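Local coordinates for protein N-methyltransferase (PDB 5BSZ) that acts as a sugar N-methyltransferase, probably carrying a methyl group from S-adenosylmethionine to the amino group of a kedarcidin deoxysugar precursor, at residues 192-196 / 197-201. Sequence-based numbering, arbitrary orientation.
Sequences LAADA and TGVRH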
loop_
_atom_site.group_PDB
_atom_site.type_symbol
_atom_site.label_atom_id
_atom_site.label_comp_id
_atom_site.label_asym_id
_atom_site.label_seq_id
_atom_site.Cartn_x
_atom_site.Cartn_y
_atom_site.Cartn_z
ATOM N N LEU A 192 4.878 9.721 5.799
ATOM C CA LEU A 192 3.921 9.208 6.801
ATOM C C LEU A 192 3.433 10.342 7.708
ATOM O O LEU A 192 4.239 11.145 8.173
ATOM C CB LEU A 192 4.546 8.101 7.650
ATOM C CG LEU A 192 5.239 6.935 6.974
ATOM C CD1 LEU A 192 6.178 6.226 7.934
ATOM C CD2 LEU A 192 4.168 5.998 6.455
ATOM N N ALA A 193 2.125 10.435 7.915
ATOM C CA ALA A 193 1.574 11.383 8.868
ATOM C C ALA A 193 0.691 10.678 9.869
ATOM O O ALA A 193 -0.089 9.827 9.473
ATOM C CB ALA A 193 0.739 12.422 8.166
ATOM N N ALA A 194 0.710 11.173 11.110
ATOM C CA ALA A 194 -0.082 10.624 12.185
ATOM C C ALA A 194 -0.629 11.757 13.043
ATOM O O ALA A 194 0.098 12.701 13.325
ATOM C CB ALA A 194 0.759 9.664 12.992
ATOM N N ASP A 195 -1.937 11.726 13.290
ATOM C CA ASP A 195 -2.602 12.630 14.238
ATOM C C ASP A 195 -3.767 11.874 14.852
ATOM O O ASP A 195 -3.839 10.648 14.719
ATOM C CB ASP A 195 -3.109 13.906 13.552
ATOM C CG ASP A 195 -4.055 13.641 12.396
ATOM O OD1 ASP A 195 -4.008 14.472 11.484
ATOM O OD2 ASP A 195 -4.842 12.660 12.330
ATOM N N ALA A 196 -4.726 12.597 15.426
ATOM C CA ALA A 196 -5.809 11.958 16.179
ATOM C C ALA A 196 -6.726 11.200 15.250
ATOM O O ALA A 196 -7.465 10.323 15.696
ATOM C CB ALA A 196 -6.614 12.992 16.977
ATOM N N THR A 197 -6.687 11.532 13.960
ATOM C CA THR A 197 -7.547 10.886 12.990
ATOM C C THR A 197 -6.947 9.560 12.492
ATOM O O THR A 197 -7.632 8.817 11.804
ATOM C CB THR A 197 -7.912 11.821 11.797
ATOM O OG1 THR A 197 -6.751 12.118 11.002
ATOM C CG2 THR A 197 -8.526 13.149 12.280
ATOM N N GLY A 198 -5.678 9.282 12.784
ATOM C CA GLY A 198 -5.031 8.065 12.269
ATOM C C GLY A 198 -3.701 8.330 11.593
ATOM O O GLY A 198 -3.041 9.373 11.794
ATOM N N VAL A 199 -3.297 7.328 10.818
ATOM C CA VAL A 199 -2.044 7.341 10.091
ATOM C C VAL A 199 -2.351 7.330 8.595
ATOM O O VAL A 199 -3.274 6.644 8.131
ATOM C CB VAL A 199 -1.202 6.094 10.406
ATOM C CG1 VAL A 199 0.108 6.097 9.645
ATOM C CG2 VAL A 199 -0.928 6.046 11.905
ATOM N N ARG A 200 -1.561 8.098 7.847
ATOM C CA ARG A 200 -1.659 8.119 6.386
ATOM C C ARG A 200 -0.288 7.979 5.784
ATOM O O ARG A 200 0.687 8.387 6.406
ATOM C CB ARG A 200 -2.260 9.432 5.908
ATOM C CG ARG A 200 -3.701 9.522 6.347
ATOM C CD ARG A 200 -4.274 10.910 6.140
ATOM N NE ARG A 200 -5.723 10.929 6.333
ATOM C CZ ARG A 200 -6.367 10.665 7.475
ATOM N NH1 ARG A 200 -7.691 10.742 7.490
ATOM N NH2 ARG A 200 -5.727 10.319 8.597
ATOM N N HIS A 201 -0.221 7.333 4.620
ATOM C CA HIS A 201 1.013 7.182 3.859
ATOM C C HIS A 201 0.764 7.767 2.469
ATOM O O HIS A 201 -0.292 7.518 1.864
ATOM C CB HIS A 201 1.394 5.725 3.755
ATOM C CG HIS A 201 2.529 5.447 2.818
ATOM N ND1 HIS A 201 2.519 4.406 1.924
ATOM C CD2 HIS A 201 3.712 6.068 2.640
ATOM C CE1 HIS A 201 3.653 4.387 1.244
ATOM N NE2 HIS A 201 4.385 5.401 1.649
#
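Asp195 OD2 accepts the backbone N-H of Thr197 at 2.7 Å in the two-residue loop of the beta hairpin formed by strands 184-195 and 198-209. This bond closes an Asx turn; the N-H reaches the anti side of the oxygen, from outside the carboxylate plane. Thr197 OG1 also donates to OD2, but the modelled 2.4 Å is so short that its exact length is doubtful. Asp195 CG sits between its backbone N and carbonyl carbon (chi1 57°), which folds the carboxylate over the turn; the other oxygen, OD1, forms a salt bridge with Arg170. Arg200 NH2 lies 4.5 Å from OD2, which stands well out of the guanidinium plane, so at most the opposite charges attract.

The turn itself is type I, Asp195 to Gly198, closed by two backbone bonds. Asp195 N meets Gly198 O and Gly198 N meets Asp195 O, both at 3.0 Å, the latter from above the carbonyl plane. Two residues on, Ala193 and Arg200 exchange a second pair. Gly198 takes a positive phi of 129°, where the backbone leaves little room for a side chain beside the carbonyl oxygen of Thr197.

Leu192, Ala194, Val199 and His201 share one face, which packs on a second subunit, while the edge at Val199 to His201 continues the sheet into a third. Ala194 CB touches Val199 CG2 at 4.1 Å. His201 NE2 is hydrogen-bonded to His190 ND1, and Leu192 CD2 touches CD2 of the same ring at 3.8 Å, obliquely.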